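Local coordinates for protein (soluble lytic transglycosylase SLT70) (Escherichia coli, PDB 1QSA) that cleaves the glycosidic bonds between N-acetylmuramic acid and N-acetylglucosamine in peptidoglycan, leaving a 1,6-anhydro bond on the muramic acid residue, at residues L563-F575 with P606-Y618. Numbering follows the deposited sequence.
Sequences LGNSAGRIDAVAF and PTLMSATEWGRRY. With GOL (glycerol), chain Q.
Tyr618, the last residue of the chain, lies against the loop between helices 556-566 and 572-578, and the backbones come closest where the CA atoms of Gly568 and Tyr618 are 4.2 Å apart. The C-terminal carboxylate is docked on the type I' turn Ser566–Arg569 in the lysozyme-like transglycosylase domain, away from the predicted catalytic Glu478. Tyr618 O takes hydrogen bonds from Ser566 OG (2.8 Å) and from Gly568 N, which reach it from opposite faces of the carboxylate plane, and a water shared with Leu563 O donates to it as well. The other oxygen, OXT, accepts a nearly straight bond from Ile570 N, 169° at the hydrogen, while Tyr618 N returns one to Ile570 O at 2.8 Å. Together these bonds fix both oxygens and the amide of the terminal residue.

From this anchor the buried Tyr618 ring, with CG beside its own backbone N (chi1 -70°), slides over the start of helix 572-578. Ala572 CA makes a CH-pi contact over one face, 3.7 Å from the ring centroid, and Arg616 CD lies over the opposite face. Phe575 meets the ring obliquely, its CG 3.6 Å from Tyr618 CD2; Phe547 of helix 545-554 touches both aromatics. Farther along, Ala572 CB packs on Met609 SD, and the Val573 and Trp614 side chains lie alongside each other, pointing the same way, with Val573 CG2 nearest Trp614 CZ3. A glycerol, probably from the crystallisation liquor, lays C3 over the centre of the Trp614 ring and donates hydrogen bonds from O2 to Asp571 OD2 and from O3 to Trp614 O. Asp571 also N-caps helix 572-578. At the far end of the tyrosine, Tyr618 OH donates to Glu613 O at 2.7 Å and has Asn544 ND2 as a second partner.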
loop_
_atom_site.group_PDB
_atom_site.type_symbol
_atom_site.label_atom_id
_atom_site.label_comp_id
_atom_site.label_asym_id
_atom_site.label_seq_id
_atom_site.Cartn_x
_atom_site.Cartn_y
_atom_site.Cartn_z
ATOM N N LEU A 563 -5.404 24.995 2.680
ATOM C CA LEU A 563 -5.024 26.350 2.294
ATOM C C LEU A 563 -5.593 27.380 3.271
ATOM O O LEU A 563 -4.961 28.400 3.542
ATOM C CB LEU A 563 -5.449 26.641 0.852
ATOM C CG LEU A 563 -4.478 26.079 -0.192
ATOM C CD1 LEU A 563 -5.102 26.121 -1.594
ATOM C CD2 LEU A 563 -3.174 26.886 -0.135
ATOM N N GLY A 564 -6.755 27.066 3.843
ATOM C CA GLY A 564 -7.370 27.948 4.827
ATOM C C GLY A 564 -6.554 27.932 6.116
ATOM O O GLY A 564 -6.494 28.936 6.834
ATOM N N ASN A 565 -5.890 26.807 6.377
ATOM C CA ASN A 565 -5.055 26.636 7.570
ATOM C C ASN A 565 -3.745 27.427 7.479
ATOM O O ASN A 565 -3.410 28.170 8.397
ATOM C CB ASN A 565 -4.732 25.152 7.803
ATOM C CG ASN A 565 -5.951 24.318 8.194
ATOM O OD1 ASN A 565 -6.996 24.847 8.575
ATOM N ND2 ASN A 565 -5.801 22.992 8.125
ATOM N N SER A 566 -3.012 27.278 6.376
ATOM C CA SER A 566 -1.748 27.987 6.190
ATOM C C SER A 566 -2.044 29.479 5.996
ATOM O O SER A 566 -1.281 30.336 6.447
ATOM C CB SER A 566 -0.958 27.390 5.011
ATOM O OG SER A 566 -1.799 27.130 3.898
ATOM N N ALA A 567 -3.142 29.768 5.300
ATOM C CA ALA A 567 -3.614 31.139 5.094
ATOM C C ALA A 567 -2.637 32.167 4.509
ATOM O O ALA A 567 -2.643 33.339 4.919
ATOM C CB ALA A 567 -4.208 31.657 6.406
ATOM N N GLY A 568 -1.828 31.738 3.539
ATOM C CA GLY A 568 -0.886 32.631 2.881
ATOM C C GLY A 568 0.378 33.003 3.639
ATOM O O GLY A 568 1.146 33.857 3.184
ATOM N N ARG A 569 0.628 32.316 4.751
ATOM C CA ARG A 569 1.781 32.595 5.601
ATOM C C ARG A 569 3.059 31.826 5.285
ATOM O O ARG A 569 4.123 32.170 5.805
ATOM C CB ARG A 569 1.430 32.288 7.061
ATOM C CG ARG A 569 0.368 33.200 7.687
ATOM C CD ARG A 569 0.019 32.733 9.096
ATOM N NE ARG A 569 -0.673 31.442 9.110
ATOM C CZ ARG A 569 -1.086 30.828 10.212
ATOM N NH1 ARG A 569 -0.877 31.374 11.413
ATOM N NH2 ARG A 569 -1.707 29.671 10.120
ATOM N N ILE A 570 2.975 30.801 4.438
ATOM C CA ILE A 570 4.157 29.952 4.207
ATOM C C ILE A 570 4.603 29.768 2.757
ATOM O O ILE A 570 3.938 30.232 1.829
ATOM C CB ILE A 570 3.949 28.561 4.871
ATOM C CG1 ILE A 570 2.930 27.735 4.072
ATOM C CG2 ILE A 570 3.441 28.747 6.315
ATOM C CD1 ILE A 570 2.499 26.436 4.762
ATOM N N ASP A 571 5.748 29.109 2.563
ATOM C CA ASP A 571 6.234 28.885 1.210
ATOM C C ASP A 571 5.817 27.521 0.646
ATOM O O ASP A 571 5.170 26.725 1.332
ATOM C CB ASP A 571 7.753 29.161 1.079
ATOM C CG ASP A 571 8.644 28.115 1.760
ATOM O OD1 ASP A 571 8.225 26.978 2.021
ATOM O OD2 ASP A 571 9.825 28.438 1.997
ATOM N N ALA A 572 6.149 27.288 -0.621
ATOM C CA ALA A 572 5.782 26.052 -1.321
ATOM C C ALA A 572 6.247 24.765 -0.645
ATOM O O ALA A 572 5.475 23.801 -0.518
ATOM C CB ALA A 572 6.309 26.097 -2.747
ATOM N N VAL A 573 7.494 24.756 -0.183
ATOM C CA VAL A 573 8.066 23.570 0.454
ATOM C C VAL A 573 7.409 23.328 1.806
ATOM O O VAL A 573 7.107 22.198 2.147
ATOM C CB VAL A 573 9.605 23.708 0.634
ATOM C CG1 VAL A 573 10.220 22.368 1.027
ATOM C CG2 VAL A 573 10.253 24.244 -0.653
ATOM N N ALA A 574 7.170 24.405 2.563
ATOM C CA ALA A 574 6.524 24.292 3.872
ATOM C C ALA A 574 5.085 23.784 3.700
ATOM O O ALA A 574 4.606 22.969 4.498
ATOM C CB ALA A 574 6.536 25.642 4.591
ATOM N N PHE A 575 4.406 24.228 2.645
ATOM C CA PHE A 575 3.041 23.751 2.404
ATOM C C PHE A 575 3.046 22.230 2.117
ATOM O O PHE A 575 2.267 21.489 2.695
ATOM C CB PHE A 575 2.366 24.510 1.268
ATOM C CG PHE A 575 0.932 24.126 1.075
ATOM C CD1 PHE A 575 -0.074 24.710 1.845
ATOM C CD2 PHE A 575 0.589 23.114 0.183
ATOM C CE1 PHE A 575 -1.402 24.273 1.725
ATOM C CE2 PHE A 575 -0.727 22.673 0.055
ATOM C CZ PHE A 575 -1.719 23.259 0.834
ATOM N N PRO A 606 14.595 19.946 -16.018
ATOM C CA PRO A 606 13.865 19.393 -14.873
ATOM C C PRO A 606 13.780 20.197 -13.569
ATOM O O PRO A 606 13.769 19.607 -12.495
ATOM C CB PRO A 606 14.537 18.037 -14.674
ATOM C CG PRO A 606 15.962 18.302 -15.032
ATOM C CD PRO A 606 15.916 19.305 -16.176
ATOM N N THR A 607 13.655 21.521 -13.654
ATOM C CA THR A 607 13.544 22.348 -12.445
ATOM C C THR A 607 12.321 21.846 -11.668
ATOM O O THR A 607 11.275 21.606 -12.254
ATOM C CB THR A 607 13.369 23.837 -12.799
ATOM O OG1 THR A 607 14.414 24.231 -13.704
ATOM C CG2 THR A 607 13.443 24.711 -11.528
ATOM N N LEU A 608 12.451 21.691 -10.358
ATOM C CA LEU A 608 11.352 21.144 -9.560
ATOM C C LEU A 608 10.007 21.859 -9.625
ATOM O O LEU A 608 8.956 21.212 -9.735
ATOM C CB LEU A 608 11.778 20.989 -8.100
ATOM C CG LEU A 608 10.728 20.278 -7.235
ATOM C CD1 LEU A 608 10.653 18.802 -7.612
ATOM C CD2 LEU A 608 11.067 20.455 -5.764
ATOM N N MET A 609 10.036 23.179 -9.472
ATOM C CA MET A 609 8.818 23.985 -9.493
ATOM C C MET A 609 8.946 25.152 -10.461
ATOM O O MET A 609 10.053 25.632 -10.742
ATOM C CB MET A 609 8.519 24.556 -8.091
ATOM C CG MET A 609 8.321 23.499 -7.006
ATOM S SD MET A 609 7.689 24.217 -5.485
ATOM C CE MET A 609 8.074 22.960 -4.290
ATOM N N SER A 610 7.804 25.616 -10.954
ATOM C CA SER A 610 7.769 26.779 -11.839
ATOM C C SER A 610 8.043 27.996 -10.952
ATOM O O SER A 610 7.929 27.919 -9.723
ATOM C CB SER A 610 6.388 26.918 -12.491
ATOM O OG SER A 610 5.397 27.313 -11.552
ATOM N N ALA A 611 8.404 29.119 -11.560
ATOM C CA ALA A 611 8.669 30.334 -10.785
ATOM C C ALA A 611 7.417 30.719 -9.995
ATOM O O ALA A 611 7.507 31.124 -8.842
ATOM C CB ALA A 611 9.054 31.474 -11.716
ATOM N N THR A 612 6.251 30.537 -10.608
ATOM C CA THR A 612 4.986 30.872 -9.956
ATOM C C THR A 612 4.702 29.971 -8.752
ATOM O O THR A 612 4.347 30.457 -7.672
ATOM C CB THR A 612 3.828 30.854 -10.971
ATOM O OG1 THR A 612 4.074 31.867 -11.964
ATOM C CG2 THR A 612 2.505 31.151 -10.285
ATOM N N GLU A 613 4.906 28.670 -8.915
ATOM C CA GLU A 613 4.692 27.736 -7.812
ATOM C C GLU A 613 5.690 28.013 -6.687
ATOM O O GLU A 613 5.326 28.035 -5.502
ATOM C CB GLU A 613 4.877 26.296 -8.304
ATOM C CG GLU A 613 3.763 25.807 -9.223
ATOM C CD GLU A 613 4.129 24.531 -9.971
ATOM O OE1 GLU A 613 5.330 24.240 -10.108
ATOM O OE2 GLU A 613 3.213 23.825 -10.442
ATOM N N TRP A 614 6.955 28.194 -7.062
ATOM C CA TRP A 614 8.033 28.437 -6.105
ATOM C C TRP A 614 7.866 29.709 -5.271
ATOM O O TRP A 614 8.185 29.712 -4.081
ATOM C CB TRP A 614 9.377 28.497 -6.847
ATOM C CG TRP A 614 10.598 28.604 -5.959
ATOM C CD1 TRP A 614 11.343 29.733 -5.694
ATOM C CD2 TRP A 614 11.232 27.535 -5.248
ATOM N NE1 TRP A 614 12.395 29.421 -4.863
ATOM C CE2 TRP A 614 12.358 28.082 -4.575
ATOM C CE3 TRP A 614 10.965 26.170 -5.116
ATOM C CZ2 TRP A 614 13.211 27.304 -3.782
ATOM C CZ3 TRP A 614 11.817 25.393 -4.325
ATOM C CH2 TRP A 614 12.928 25.967 -3.670
ATOM N N GLY A 615 7.344 30.759 -5.894
ATOM C CA GLY A 615 7.211 32.048 -5.218
ATOM C C GLY A 615 5.892 32.455 -4.595
ATOM O O GLY A 615 5.829 33.456 -3.884
ATOM N N ARG A 616 4.844 31.685 -4.855
ATOM C CA ARG A 616 3.506 31.949 -4.344
ATOM C C ARG A 616 3.441 31.872 -2.810
ATOM O O ARG A 616 4.260 31.207 -2.173
ATOM C CB ARG A 616 2.543 30.921 -4.941
ATOM C CG ARG A 616 1.121 31.120 -4.528
ATOM C CD ARG A 616 0.333 29.842 -4.603
ATOM N NE ARG A 616 -0.872 29.994 -3.807
ATOM C CZ ARG A 616 -2.049 30.361 -4.294
ATOM N NH1 ARG A 616 -2.199 30.548 -5.599
ATOM N NH2 ARG A 616 -3.087 30.491 -3.478
ATOM N N ARG A 617 2.484 32.592 -2.224
ATOM C CA ARG A 617 2.254 32.523 -0.786
ATOM C C ARG A 617 1.269 31.352 -0.608
ATOM O O ARG A 617 0.364 31.168 -1.423
ATOM C CB ARG A 617 1.659 33.837 -0.259
ATOM C CG ARG A 617 2.550 35.062 -0.492
ATOM C CD ARG A 617 1.982 36.331 0.172
ATOM N NE ARG A 617 0.523 36.394 0.074
ATOM C CZ ARG A 617 -0.298 36.428 1.125
ATOM N NH1 ARG A 617 0.188 36.449 2.359
ATOM N NH2 ARG A 617 -1.612 36.468 0.941
ATOM N N TYR A 618 1.489 30.524 0.407
ATOM C CA TYR A 618 0.638 29.364 0.664
ATOM C C TYR A 618 -0.041 29.490 2.027
ATOM O O TYR A 618 -1.237 29.166 2.124
ATOM C CB TYR A 618 1.470 28.065 0.623
ATOM C CG TYR A 618 1.964 27.679 -0.754
ATOM C CD1 TYR A 618 3.012 28.378 -1.372
ATOM C CD2 TYR A 618 1.361 26.631 -1.466
ATOM C CE1 TYR A 618 3.439 28.047 -2.661
ATOM C CE2 TYR A 618 1.778 26.305 -2.752
ATOM C CZ TYR A 618 2.812 27.016 -3.341
ATOM O OH TYR A 618 3.197 26.692 -4.619
ATOM O OXT TYR A 618 0.626 29.918 2.986
HETATM C C1 GOL Q . 12.529 29.069 -0.775
HETATM O O1 GOL Q . 13.158 30.322 -0.591
HETATM C C2 GOL Q . 11.101 29.266 -1.270
HETATM O O2 GOL Q . 10.367 30.023 -0.297
HETATM C C3 GOL Q . 10.431 27.907 -1.471
HETATM O O3 GOL Q . 9.086 28.073 -1.878
HETATM O O HOH W 1 -3.691 30.025 1.470
HETATM O O HOH W 2 -2.551 36.098 3.982
HETATM O O HOH W 3 6.606 30.038 -1.882
#